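Long-range contacts in arabinogalactan endo-1,4-beta-galactosidase (Ignisphaera aggregans, PDB 7OSK), which probably hydrolyses internal beta-1,4-galactosidic linkages of galactan and arabinogalactan through its family 53 glycoside hydrolase domain, here one piece of a longer protein: residues S145-P150 with F196-G201; W96-D101 with K149-A154; E160-V165 with V210-A215; F135-W140 with V186-E191. All blocks are in the same frame, centred on the assembly; numbering follows the deposited sequence.

From the N terminus, interaction 2 comes first: it ties the loop after strand 90-95 to the loop that leads into helix 158-178, closing a span of the chain before interaction 3 opens. Interaction 4 opens within that span, at the end of strand 130-135, and closes beyond it at the end of strand 185-188, so the two cross. Interaction 1 starts where interaction 2 ends, sharing K149 and P150, and reaches the loop after strand 185-188. Interactions 4, 1 and 3 are staggered, each crossing the others, with 3 closing last on helix 206-223. Together they bind strands, loops and outer helices along one side of the barrel.

Interaction 1: residues S145-P150 with F196-G201; sequences SKQSKP and FLWPDG
Q147 lies over the indole of W198. Its CB sits 3.6 Å from the centroid of the five-membered ring of W198, 8° off the normal, a CH-pi contact made from above the ring centre. CG continues across the same indole, 3.7 Å from W198 CZ2. A bend at chi2 (-81°) then turns the chain off the ring, and CD comes to rest beside F196 CA at 3.8 Å. The amide is gripped at its tip: NE2 donates to N190 O, while a water 2.7 Å from Q147 OE1 also accepts from L197 N. W198 N donates to Q147 O at 3.0 Å, which holds the two chains close enough for the glutamine to lie on the indole. S145 O lies at the indole edge. Farther along, K149 runs its methylenes past W198 O and L197, and NZ, bound more firmly to A154 O, forms a long, weak salt bridge with D200 OD1 at 3.5 Å. L197 CD2 meets P150 CD. After W198 the chain takes a cis peptide to P199. The two loops follow the third and fourth strands and pack together at the strands' C-terminal ends, the loop-bearing rim of a (beta/alpha)8 barrel.

Interaction 2: residues W96-D101 with K149-A154; sequences WNDPYD and KPKAWA
This is a loop-to-loop contact, part ion pair (D98 with K151) and part amide-on-ring packing (N97 with W153), joining the loop after strand 90-95 to the far end of the long loop between strand 130-135 and helix 158-178. K151 NZ donates to D98 OD2 at 2.6 Å and comes to it from above the carboxylate plane, 36° out of it. The lysine gets there by folding back on itself: its chain bends at chi3 and again at chi4 (68°), which carries CE past Y100 O and lowers NZ onto the aspartate. The same ammonium makes a salt bridge with D139 OD2, so two carboxylates share one positive charge. In a (beta/alpha)8 barrel the loops after consecutive strands are neighbours on the rim, and here the D98-K151 pair is one link between those after the second and third strands. With an alanine in place of D98, K151 would be left with D139 as its acidic partner here, and its bent end would probably be freer to swing away from Y100.

The other half of the contact is made by N97. Its ND2 stands over one face of the W153 indole, 3.4 Å from CZ2 and toward the rim, with the amide plane 82° from the ring plane. P150 CG packs on the same indole face and lies 3.6 Å from N97 ND2, so amide and proline share it. The W153 side chain also touches L161, A164 and V165 of helix 158-178. W153 N donates to P150 O at 2.9 Å within the same turn of chain.

Interaction 3: residues E160-V165 with V210-A215; sequences ELVEAV and VGLLKA
L212 pushes its branched end against three residues of the neighbouring helix, L161, V162 and V165, in a contact whose side-chain part is wholly apolar. CD1 of L212 meets CD2 of L161 at 3.7 Å, the two side chains crossing at about a right angle. The other methyl, L212 CD2, lies 3.7 Å from V162 CG2 and also comes near V165 CG2, at 4.0 Å. L161 reaches this place because its CG stands opposite its backbone N (chi1 -176°), which swings the branch over toward L212. The remaining apolar contacts are made by A215, one turn farther along. Its CB is met by both valines: V165 CG2 stands 3.5 Å away and V162 CG1 3.7 Å away. V162 thus uses one methyl for each partner, CG2 for L212 and CG1 for A215, whereas V165 serves both with CG2 alone. The apolar cluster continues into the loops: V165 also touches W153 and L197, and F196 lies against L212 and L213.

The backbones supply the frame. The short helical segments run in nearly the same direction, 26° apart (signed crossing angle -26°), and their axes come within 8.8 Å. Helices 158-178 and 206-223 are successive outer helices of the (beta/alpha)8 barrel, with strand 185-188 between them in the chain.

No hydrogen bond or salt bridge crosses between these segments. The helices are therefore held by the fit of their methyl groups and the burial of apolar surface, and the small side chain of A215 is consistent with the close approach of the two valines.

Interaction 4: residues F135-W140 with V186-E191; sequences FHYSDW and VQIGNE
The end of strand 130-135 runs alongside strand 185-188, its parallel neighbour in the (beta/alpha)8 barrel, through two weak, bent bonds: F135 N to Q187 O at 3.4 Å and G189 N to F135 O at 3.1 Å. Past them both chains leave the sheet for the rim, and side chains take over. H136 and N190 point the same way and stack, imidazole and amide planes 3° apart. N190 CB stands over the middle of the H136 ring, 3.7 Å from its centroid, a CH-pi contact, and the amide extends beyond it toward NE2. N190 ND2 is bound to A142 O, which fixes the amide's rotation, while W96 meets the H136 ring edge-to-face. An alanine at H136 would probably leave the N190 amide without its flat support and W96 without one of its aromatic neighbours. On the outer side of the barrel, V186 CG1 touches the edge of the F135 ring, 3.8 Å from CD2. Y137 turns its own edge to G189 N, in the ring plane, and CE2 lies 4.1 Å from I188 CG2; its hydroxyl bonds T169 OG1. A water bridges the two chains, donating to H136 O and accepting from N190 N at 2.8 Å.

Interaction 1: residues S145-P150 with F196-G201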
loop_
_atom_site.group_PDB
_atom_site.type_symbol
_atom_site.label_atom_id
_atom_site.label_comp_id
_atom_site.label_asym_id
_atom_site.label_seq_id
_atom_site.Cartn_x
_atom_site.Cartn_y
_atom_site.Cartn_z
ATOM N N SER A 145 1.805 15.374 -0.160
ATOM C CA SER A 145 1.691 16.606 -0.942
ATOM C C SER A 145 0.226 17.000 -1.146
ATOM O O SER A 145 -0.074 18.143 -1.488
ATOM C CB SER A 145 2.387 16.450 -2.295
ATOM O OG SER A 145 1.690 15.545 -3.132
ATOM N N LYS A 146 -0.679 16.050 -0.933
ATOM C CA LYS A 146 -2.112 16.311 -1.042
ATOM C C LYS A 146 -2.885 15.425 -0.071
ATOM O O LYS A 146 -2.750 14.207 -0.093
ATOM C CB LYS A 146 -2.597 16.088 -2.481
ATOM C CG LYS A 146 -2.298 14.702 -3.052
ATOM C CD LYS A 146 -2.283 14.725 -4.576
ATOM C CE LYS A 146 -2.078 13.333 -5.158
ATOM N NZ LYS A 146 -2.346 13.279 -6.628
ATOM N N GLN A 147 -3.676 16.056 0.791
ATOM C CA GLN A 147 -4.513 15.344 1.753
ATOM C C GLN A 147 -5.896 15.981 1.791
ATOM O O GLN A 147 -6.316 16.518 2.816
ATOM C CB GLN A 147 -3.882 15.363 3.149
ATOM C CG GLN A 147 -2.581 14.576 3.270
ATOM C CD GLN A 147 -2.799 13.080 3.438
ATOM O OE1 GLN A 147 -3.904 12.627 3.739
ATOM N NE2 GLN A 147 -1.739 12.304 3.245
ATOM N N SER A 148 -6.599 15.922 0.666
ATOM C CA SER A 148 -7.893 16.580 0.539
ATOM C C SER A 148 -8.947 15.942 1.433
ATOM O O SER A 148 -9.152 14.727 1.398
ATOM C CB SER A 148 -8.371 16.546 -0.914
ATOM O OG SER A 148 -7.498 17.274 -1.757
ATOM N N LYS A 149 -9.612 16.763 2.241
ATOM C CA LYS A 149 -10.780 16.302 2.978
ATOM C C LYS A 149 -11.847 15.910 1.967
ATOM O O LYS A 149 -12.025 16.608 0.969
ATOM C CB LYS A 149 -11.309 17.383 3.925
ATOM C CG LYS A 149 -10.335 17.780 5.020
ATOM C CD LYS A 149 -10.971 18.716 6.043
ATOM C CE LYS A 149 -11.293 20.081 5.457
ATOM N NZ LYS A 149 -11.834 21.008 6.490
ATOM N N PRO A 150 -12.552 14.791 2.205
ATOM C CA PRO A 150 -13.629 14.402 1.287
ATOM C C PRO A 150 -14.625 15.539 1.054
ATOM O O PRO A 150 -14.747 16.422 1.905
ATOM C CB PRO A 150 -14.286 13.218 2.001
ATOM C CG PRO A 150 -13.190 12.631 2.826
ATOM C CD PRO A 150 -12.342 13.787 3.265
ATOM N N PHE A 196 -3.009 14.547 7.755
ATOM C CA PHE A 196 -4.069 14.229 6.801
ATOM C C PHE A 196 -5.258 15.142 7.058
ATOM O O PHE A 196 -5.302 15.831 8.074
ATOM C CB PHE A 196 -4.496 12.750 6.882
ATOM C CG PHE A 196 -5.218 12.361 8.163
ATOM C CD1 PHE A 196 -4.905 12.945 9.385
ATOM C CD2 PHE A 196 -6.210 11.388 8.136
ATOM C CE1 PHE A 196 -5.570 12.571 10.546
ATOM C CE2 PHE A 196 -6.877 11.012 9.297
ATOM C CZ PHE A 196 -6.557 11.603 10.499
ATOM N N LEU A 197 -6.213 15.146 6.133
ATOM C CA LEU A 197 -7.409 15.974 6.257
ATOM C C LEU A 197 -7.052 17.451 6.422
ATOM O O LEU A 197 -7.430 18.082 7.410
ATOM C CB LEU A 197 -8.261 15.503 7.440
ATOM C CG LEU A 197 -8.924 14.134 7.286
ATOM C CD1 LEU A 197 -9.513 13.686 8.611
ATOM C CD2 LEU A 197 -9.996 14.184 6.215
ATOM N N TRP A 198 -6.324 17.997 5.451
ATOM C CA TRP A 198 -5.858 19.378 5.529
ATOM C C TRP A 198 -7.007 20.382 5.450
ATOM O O TRP A 198 -8.011 20.126 4.784
ATOM C CB TRP A 198 -4.858 19.669 4.411
ATOM C CG TRP A 198 -3.568 18.924 4.540
ATOM C CD1 TRP A 198 -3.103 18.281 5.645
ATOM C CD2 TRP A 198 -2.578 18.743 3.523
ATOM N NE1 TRP A 198 -1.880 17.710 5.384
ATOM C CE2 TRP A 198 -1.537 17.979 4.086
ATOM C CE3 TRP A 198 -2.470 19.151 2.191
ATOM C CZ2 TRP A 198 -0.405 17.615 3.365
ATOM C CZ3 TRP A 198 -1.344 18.790 1.478
ATOM C CH2 TRP A 198 -0.327 18.030 2.066
ATOM N N PRO A 199 -6.865 21.537 6.125
ATOM C CA PRO A 199 -5.745 21.922 6.992
ATOM C C PRO A 199 -5.934 21.498 8.450
ATOM O O PRO A 199 -5.000 21.623 9.240
ATOM C CB PRO A 199 -5.731 23.445 6.870
ATOM C CG PRO A 199 -7.160 23.805 6.674
ATOM C CD PRO A 199 -7.804 22.657 5.931
ATOM N N ASP A 200 -7.119 20.994 8.792
ATOM C CA ASP A 200 -7.475 20.716 10.186
ATOM C C ASP A 200 -6.564 19.695 10.872
ATOM O O ASP A 200 -6.389 19.738 12.093
ATOM C CB ASP A 200 -8.922 20.230 10.267
ATOM C CG ASP A 200 -9.924 21.339 10.001
ATOM O OD1 ASP A 200 -9.724 22.102 9.030
ATOM O OD2 ASP A 200 -10.907 21.454 10.768
ATOM N N GLY A 201 -6.003 18.777 10.091
ATOM C CA GLY A 201 -5.074 17.787 10.610
ATOM C C GLY A 201 -3.740 17.872 9.892
ATOM O O GLY A 201 -3.144 16.853 9.540
HETATM O O HOH W 1 -6.525 13.003 4.021
HETATM O O HOH W 2 -9.149 19.431 1.575
#

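Interaction 2: residues W96-D101 with K149-A154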
loop_
_atom_site.group_PDB
_atom_site.type_symbol
_atom_site.label_atom_id
_atom_site.label_comp_id
_atom_site.label_asym_id
_atom_site.label_seq_id
_atom_site.Cartn_x
_atom_site.Cartn_y
_atom_site.Cartn_z
ATOM N N TRP A 96 -11.098 4.953 -0.913
ATOM C CA TRP A 96 -11.509 6.350 -0.989
ATOM C C TRP A 96 -12.982 6.450 -0.620
ATOM O O TRP A 96 -13.766 5.547 -0.916
ATOM C CB TRP A 96 -11.261 6.915 -2.388
ATOM C CG TRP A 96 -9.806 7.008 -2.752
ATOM C CD1 TRP A 96 -8.780 7.396 -1.939
ATOM C CD2 TRP A 96 -9.216 6.699 -4.020
ATOM N NE1 TRP A 96 -7.590 7.350 -2.623
ATOM C CE2 TRP A 96 -7.832 6.927 -3.903
ATOM C CE3 TRP A 96 -9.725 6.253 -5.242
ATOM C CZ2 TRP A 96 -6.949 6.722 -4.961
ATOM C CZ3 TRP A 96 -8.844 6.052 -6.294
ATOM C CH2 TRP A 96 -7.474 6.284 -6.144
ATOM N N ASN A 97 -13.358 7.544 0.035
ATOM C CA ASN A 97 -14.717 7.704 0.533
ATOM C C ASN A 97 -15.732 7.810 -0.597
ATOM O O ASN A 97 -16.723 7.079 -0.621
ATOM C CB ASN A 97 -14.810 8.936 1.433
ATOM C CG ASN A 97 -13.969 8.805 2.690
ATOM O OD1 ASN A 97 -12.922 8.157 2.690
ATOM N ND2 ASN A 97 -14.430 9.416 3.774
ATOM N N ASP A 98 -15.477 8.722 -1.529
ATOM C CA ASP A 98 -16.370 8.945 -2.660
ATOM C C ASP A 98 -15.584 9.416 -3.880
ATOM O O ASP A 98 -15.554 10.610 -4.177
ATOM C CB ASP A 98 -17.445 9.972 -2.297
ATOM C CG ASP A 98 -18.423 10.220 -3.428
ATOM O OD1 ASP A 98 -18.720 9.269 -4.178
ATOM O OD2 ASP A 98 -18.893 11.367 -3.567
ATOM N N PRO A 99 -14.940 8.475 -4.590
ATOM C CA PRO A 99 -14.141 8.793 -5.779
ATOM C C PRO A 99 -14.994 9.050 -7.025
ATOM O O PRO A 99 -14.670 8.589 -8.120
ATOM C CB PRO A 99 -13.264 7.546 -5.942
ATOM C CG PRO A 99 -14.085 6.444 -5.386
ATOM C CD PRO A 99 -14.860 7.044 -4.244
ATOM N N TYR A 100 -16.077 9.798 -6.843
ATOM C CA TYR A 100 -16.977 10.169 -7.928
ATOM C C TYR A 100 -17.310 11.647 -7.795
ATOM O O TYR A 100 -17.214 12.197 -6.702
ATOM C CB TYR A 100 -18.256 9.329 -7.886
ATOM C CG TYR A 100 -18.014 7.841 -7.782
ATOM C CD1 TYR A 100 -17.812 7.237 -6.550
ATOM C CD2 TYR A 100 -17.995 7.039 -8.916
ATOM C CE1 TYR A 100 -17.592 5.880 -6.449
ATOM C CE2 TYR A 100 -17.777 5.679 -8.825
ATOM C CZ TYR A 100 -17.576 5.105 -7.589
ATOM O OH TYR A 100 -17.356 3.752 -7.488
ATOM N N ASP A 101 -17.697 12.293 -8.892
ATOM C CA ASP A 101 -18.100 13.697 -8.833
ATOM C C ASP A 101 -19.614 13.797 -8.658
ATOM O O ASP A 101 -20.297 12.781 -8.527
ATOM C CB ASP A 101 -17.639 14.462 -10.082
ATOM C CG ASP A 101 -18.103 13.823 -11.379
ATOM O OD1 ASP A 101 -19.129 13.108 -11.381
ATOM O OD2 ASP A 101 -17.435 14.051 -12.410
ATOM N N LYS A 149 -9.612 16.763 2.241
ATOM C CA LYS A 149 -10.780 16.302 2.978
ATOM C C LYS A 149 -11.847 15.910 1.967
ATOM O O LYS A 149 -12.025 16.608 0.969
ATOM C CB LYS A 149 -11.309 17.383 3.925
ATOM C CG LYS A 149 -10.335 17.780 5.020
ATOM C CD LYS A 149 -10.971 18.716 6.043
ATOM C CE LYS A 149 -11.293 20.081 5.457
ATOM N NZ LYS A 149 -11.834 21.008 6.490
ATOM N N PRO A 150 -12.552 14.791 2.205
ATOM C CA PRO A 150 -13.629 14.402 1.287
ATOM C C PRO A 150 -14.625 15.539 1.054
ATOM O O PRO A 150 -14.747 16.422 1.905
ATOM C CB PRO A 150 -14.286 13.218 2.001
ATOM C CG PRO A 150 -13.190 12.631 2.826
ATOM C CD PRO A 150 -12.342 13.787 3.265
ATOM N N LYS A 151 -15.307 15.519 -0.088
ATOM C CA LYS A 151 -16.191 16.611 -0.491
ATOM C C LYS A 151 -17.223 16.972 0.572
ATOM O O LYS A 151 -17.563 18.143 0.739
ATOM C CB LYS A 151 -16.913 16.252 -1.791
ATOM C CG LYS A 151 -16.014 16.249 -3.018
ATOM C CD LYS A 151 -16.761 15.782 -4.257
ATOM C CE LYS A 151 -16.695 14.275 -4.437
ATOM N NZ LYS A 151 -17.432 13.496 -3.405
ATOM N N ALA A 152 -17.712 15.966 1.291
ATOM C CA ALA A 152 -18.765 16.175 2.279
ATOM C C ALA A 152 -18.201 16.581 3.638
ATOM O O ALA A 152 -18.948 16.990 4.526
ATOM C CB ALA A 152 -19.606 14.920 2.416
ATOM N N TRP A 153 -16.884 16.465 3.795
ATOM C CA TRP A 153 -16.213 16.825 5.045
ATOM C C TRP A 153 -15.542 18.195 4.947
ATOM O O TRP A 153 -15.027 18.714 5.936
ATOM C CB TRP A 153 -15.164 15.770 5.412
ATOM C CG TRP A 153 -15.717 14.395 5.660
ATOM C CD1 TRP A 153 -17.003 13.982 5.483
ATOM C CD2 TRP A 153 -14.991 13.252 6.135
ATOM N NE1 TRP A 153 -17.125 12.655 5.815
ATOM C CE2 TRP A 153 -15.905 12.182 6.219
ATOM C CE3 TRP A 153 -13.659 13.028 6.497
ATOM C CZ2 TRP A 153 -15.531 10.912 6.649
ATOM C CZ3 TRP A 153 -13.290 11.765 6.922
ATOM C CH2 TRP A 153 -14.223 10.723 6.994
ATOM N N ALA A 154 -15.562 18.772 3.749
ATOM C CA ALA A 154 -14.799 19.978 3.438
ATOM C C ALA A 154 -15.105 21.159 4.358
ATOM O O ALA A 154 -14.190 21.865 4.789
ATOM C CB ALA A 154 -15.045 20.378 1.994
#

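Interaction 3: residues E160-V165 with V210-A215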
loop_
_atom_site.group_PDB
_atom_site.type_symbol
_atom_site.label_atom_id
_atom_site.label_comp_id
_atom_site.label_asym_id
_atom_site.label_seq_id
_atom_site.Cartn_x
_atom_site.Cartn_y
_atom_site.Cartn_z
ATOM N N GLU A 160 -17.240 18.563 14.328
ATOM C CA GLU A 160 -18.084 17.775 13.442
ATOM C C GLU A 160 -17.238 16.797 12.632
ATOM O O GLU A 160 -17.690 15.705 12.289
ATOM C CB GLU A 160 -18.883 18.687 12.508
ATOM C CG GLU A 160 -19.811 19.656 13.230
ATOM C CD GLU A 160 -20.484 20.641 12.286
ATOM O OE1 GLU A 160 -20.313 20.504 11.057
ATOM O OE2 GLU A 160 -21.183 21.554 12.772
ATOM N N LEU A 161 -16.005 17.194 12.336
ATOM C CA LEU A 161 -15.098 16.355 11.562
ATOM C C LEU A 161 -14.658 15.140 12.371
ATOM O O LEU A 161 -14.537 14.040 11.832
ATOM C CB LEU A 161 -13.879 17.164 11.109
ATOM C CG LEU A 161 -12.875 16.457 10.195
ATOM C CD1 LEU A 161 -13.535 15.981 8.906
ATOM C CD2 LEU A 161 -11.705 17.381 9.886
ATOM N N VAL A 162 -14.415 15.343 13.664
ATOM C CA VAL A 162 -14.065 14.242 14.555
ATOM C C VAL A 162 -15.203 13.229 14.585
ATOM O O VAL A 162 -14.974 12.019 14.584
ATOM C CB VAL A 162 -13.776 14.731 15.994
ATOM C CG1 VAL A 162 -13.502 13.553 16.921
ATOM C CG2 VAL A 162 -12.599 15.692 16.008
ATOM N N GLU A 163 -16.431 13.737 14.618
ATOM C CA GLU A 163 -17.611 12.886 14.607
ATOM C C GLU A 163 -17.738 12.167 13.266
ATOM O O GLU A 163 -18.336 11.095 13.181
ATOM C CB GLU A 163 -18.872 13.712 14.888
ATOM C CG GLU A 163 -20.067 12.888 15.345
ATOM C CD GLU A 163 -19.907 12.363 16.762
ATOM O OE1 GLU A 163 -19.988 13.175 17.709
ATOM O OE2 GLU A 163 -19.701 11.141 16.931
ATOM N N ALA A 164 -17.168 12.764 12.222
ATOM C CA ALA A 164 -17.258 12.209 10.876
ATOM C C ALA A 164 -16.286 11.052 10.673
ATOM O O ALA A 164 -16.671 9.997 10.168
ATOM C CB ALA A 164 -17.007 13.293 9.839
ATOM N N VAL A 165 -15.027 11.247 11.058
ATOM C CA VAL A 165 -14.020 10.202 10.896
ATOM C C VAL A 165 -14.373 8.974 11.727
ATOM O O VAL A 165 -14.137 7.843 11.301
ATOM C CB VAL A 165 -12.606 10.690 11.286
ATOM C CG1 VAL A 165 -12.093 11.685 10.261
ATOM C CG2 VAL A 165 -12.597 11.297 12.684
ATOM N N VAL A 210 -3.963 14.939 16.083
ATOM C CA VAL A 210 -4.005 13.779 16.974
ATOM C C VAL A 210 -5.437 13.420 17.356
ATOM O O VAL A 210 -5.760 12.251 17.564
ATOM C CB VAL A 210 -3.184 14.029 18.255
ATOM C CG1 VAL A 210 -3.428 12.931 19.288
ATOM C CG2 VAL A 210 -1.707 14.114 17.919
ATOM N N GLY A 211 -6.291 14.429 17.464
ATOM C CA GLY A 211 -7.689 14.202 17.769
ATOM C C GLY A 211 -8.363 13.394 16.676
ATOM O O GLY A 211 -9.114 12.461 16.958
ATOM N N LEU A 212 -8.093 13.753 15.425
ATOM C CA LEU A 212 -8.659 13.047 14.283
ATOM C C LEU A 212 -8.044 11.661 14.141
ATOM O O LEU A 212 -8.728 10.702 13.789
ATOM C CB LEU A 212 -8.447 13.849 12.996
ATOM C CG LEU A 212 -9.238 15.156 12.892
ATOM C CD1 LEU A 212 -8.819 15.947 11.663
ATOM C CD2 LEU A 212 -10.733 14.881 12.860
ATOM N N LEU A 213 -6.749 11.560 14.415
ATOM C CA LEU A 213 -6.055 10.285 14.323
ATOM C C LEU A 213 -6.596 9.326 15.379
ATOM O O LEU A 213 -6.869 8.162 15.091
ATOM C CB LEU A 213 -4.546 10.482 14.492
ATOM C CG LEU A 213 -3.609 9.612 13.649
ATOM C CD1 LEU A 213 -3.903 9.736 12.162
ATOM C CD2 LEU A 213 -2.166 10.000 13.927
ATOM N N LYS A 214 -6.765 9.828 16.598
ATOM C CA LYS A 214 -7.327 9.035 17.688
ATOM C C LYS A 214 -8.775 8.636 17.415
ATOM O O LYS A 214 -9.190 7.524 17.734
ATOM C CB LYS A 214 -7.251 9.810 19.004
ATOM C CG LYS A 214 -5.872 9.835 19.643
ATOM C CD LYS A 214 -5.896 10.594 20.961
ATOM C CE LYS A 214 -4.555 10.526 21.671
ATOM N NZ LYS A 214 -4.554 11.316 22.931
ATOM N N ALA A 215 -9.538 9.555 16.831
ATOM C CA ALA A 215 -10.954 9.330 16.551
ATOM C C ALA A 215 -11.164 8.135 15.628
ATOM O O ALA A 215 -12.060 7.317 15.847
ATOM C CB ALA A 215 -11.567 10.573 15.941
#

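Interaction 4: residues F135-W140 with V186-E191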
loop_
_atom_site.group_PDB
_atom_site.type_symbol
_atom_site.label_atom_id
_atom_site.label_comp_id
_atom_site.label_asym_id
_atom_site.label_seq_id
_atom_site.Cartn_x
_atom_site.Cartn_y
_atom_site.Cartn_z
ATOM N N PHE A 135 -7.337 3.337 4.518
ATOM C CA PHE A 135 -8.276 4.450 4.418
ATOM C C PHE A 135 -7.534 5.764 4.190
ATOM O O PHE A 135 -6.963 6.329 5.120
ATOM C CB PHE A 135 -9.134 4.554 5.683
ATOM C CG PHE A 135 -10.003 3.355 5.931
ATOM C CD1 PHE A 135 -11.086 3.087 5.111
ATOM C CD2 PHE A 135 -9.747 2.504 6.993
ATOM C CE1 PHE A 135 -11.889 1.991 5.340
ATOM C CE2 PHE A 135 -10.549 1.406 7.226
ATOM C CZ PHE A 135 -11.622 1.150 6.399
ATOM N N HIS A 136 -7.547 6.249 2.953
ATOM C CA HIS A 136 -6.892 7.511 2.627
ATOM C C HIS A 136 -7.580 8.685 3.319
ATOM O O HIS A 136 -6.979 9.747 3.485
ATOM C CB HIS A 136 -6.874 7.734 1.112
ATOM C CG HIS A 136 -5.870 6.891 0.390
ATOM N ND1 HIS A 136 -5.088 7.377 -0.636
ATOM C CD2 HIS A 136 -5.518 5.594 0.548
ATOM C CE1 HIS A 136 -4.296 6.415 -1.077
ATOM N NE2 HIS A 136 -4.538 5.322 -0.376
ATOM N N TYR A 137 -8.826 8.479 3.740
ATOM C CA TYR A 137 -9.650 9.549 4.296
ATOM C C TYR A 137 -9.648 10.744 3.345
ATOM O O TYR A 137 -9.465 11.891 3.746
ATOM C CB TYR A 137 -9.163 9.941 5.693
ATOM C CG TYR A 137 -9.413 8.857 6.721
ATOM C CD1 TYR A 137 -10.697 8.605 7.192
ATOM C CD2 TYR A 137 -8.372 8.081 7.212
ATOM C CE1 TYR A 137 -10.937 7.612 8.124
ATOM C CE2 TYR A 137 -8.603 7.086 8.147
ATOM C CZ TYR A 137 -9.887 6.856 8.599
ATOM O OH TYR A 137 -10.118 5.867 9.527
ATOM N N SER A 138 -9.851 10.433 2.070
ATOM C CA SER A 138 -9.943 11.415 1.002
ATOM C C SER A 138 -10.810 10.805 -0.090
ATOM O O SER A 138 -11.008 9.590 -0.108
ATOM C CB SER A 138 -8.556 11.777 0.469
ATOM O OG SER A 138 -8.642 12.686 -0.615
ATOM N N ASP A 139 -11.333 11.629 -0.992
ATOM C CA ASP A 139 -12.147 11.113 -2.089
ATOM C C ASP A 139 -11.260 10.588 -3.210
ATOM O O ASP A 139 -11.727 9.872 -4.092
ATOM C CB ASP A 139 -13.094 12.188 -2.632
ATOM C CG ASP A 139 -14.344 12.355 -1.781
ATOM O OD1 ASP A 139 -14.752 11.386 -1.107
ATOM O OD2 ASP A 139 -14.927 13.458 -1.792
ATOM N N TRP A 140 -9.981 10.943 -3.181
ATOM C CA TRP A 140 -9.046 10.440 -4.178
ATOM C C TRP A 140 -7.633 10.355 -3.597
ATOM O O TRP A 140 -7.476 10.254 -2.382
ATOM C CB TRP A 140 -9.078 11.330 -5.426
ATOM C CG TRP A 140 -8.876 10.586 -6.725
ATOM C CD1 TRP A 140 -9.314 9.329 -7.035
ATOM C CD2 TRP A 140 -8.179 11.063 -7.883
ATOM N NE1 TRP A 140 -8.932 8.994 -8.312
ATOM C CE2 TRP A 140 -8.234 10.041 -8.854
ATOM C CE3 TRP A 140 -7.512 12.251 -8.194
ATOM C CZ2 TRP A 140 -7.649 10.173 -10.111
ATOM C CZ3 TRP A 140 -6.929 12.379 -9.441
ATOM C CH2 TRP A 140 -7.002 11.347 -10.384
ATOM N N VAL A 186 -5.448 -2.202 9.760
ATOM C CA VAL A 186 -5.988 -0.957 9.233
ATOM C C VAL A 186 -4.906 0.116 9.236
ATOM O O VAL A 186 -4.114 0.220 10.171
ATOM C CB VAL A 186 -7.210 -0.484 10.047
ATOM C CG1 VAL A 186 -7.617 0.940 9.654
ATOM C CG2 VAL A 186 -8.371 -1.446 9.842
ATOM N N GLN A 187 -4.888 0.907 8.170
ATOM C CA GLN A 187 -3.893 1.955 7.994
ATOM C C GLN A 187 -4.552 3.330 8.046
ATOM O O GLN A 187 -5.212 3.759 7.101
ATOM C CB GLN A 187 -3.149 1.735 6.674
ATOM C CG GLN A 187 -2.388 2.937 6.150
ATOM C CD GLN A 187 -1.446 2.609 4.994
ATOM O OE1 GLN A 187 -0.968 3.514 4.311
ATOM N NE2 GLN A 187 -1.172 1.323 4.773
ATOM N N ILE A 188 -4.360 4.010 9.172
ATOM C CA ILE A 188 -5.018 5.286 9.429
ATOM C C ILE A 188 -4.388 6.391 8.584
ATOM O O ILE A 188 -3.423 7.035 8.998
ATOM C CB ILE A 188 -4.936 5.682 10.927
ATOM C CG1 ILE A 188 -5.325 4.510 11.834
ATOM C CG2 ILE A 188 -5.818 6.893 11.213
ATOM C CD1 ILE A 188 -6.746 4.012 11.648
ATOM N N GLY A 189 -4.941 6.606 7.395
ATOM C CA GLY A 189 -4.405 7.589 6.472
ATOM C C GLY A 189 -3.288 6.995 5.636
ATOM O O GLY A 189 -2.726 5.963 6.003
ATOM N N ASN A 190 -2.967 7.639 4.515
ATOM C CA ASN A 190 -1.887 7.170 3.648
ATOM C C ASN A 190 -0.736 8.161 3.600
ATOM O O ASN A 190 -0.897 9.291 3.135
ATOM C CB ASN A 190 -2.392 6.910 2.227
ATOM C CG ASN A 190 -1.391 6.129 1.391
ATOM O OD1 ASN A 190 -1.164 4.944 1.631
ATOM N ND2 ASN A 190 -0.785 6.791 0.410
ATOM N N GLU A 191 0.427 7.715 4.067
ATOM C CA GLU A 191 1.621 8.548 4.126
ATOM C C GLU A 191 1.304 9.883 4.796
ATOM O O GLU A 191 1.353 10.944 4.170
ATOM C CB GLU A 191 2.191 8.759 2.723
ATOM C CG GLU A 191 2.621 7.466 2.048
ATOM C CD GLU A 191 3.190 7.680 0.660
ATOM O OE1 GLU A 191 3.340 8.846 0.244
ATOM O OE2 GLU A 191 3.495 6.676 -0.015
HETATM O O HOH W 3 -4.591 9.860 4.027
#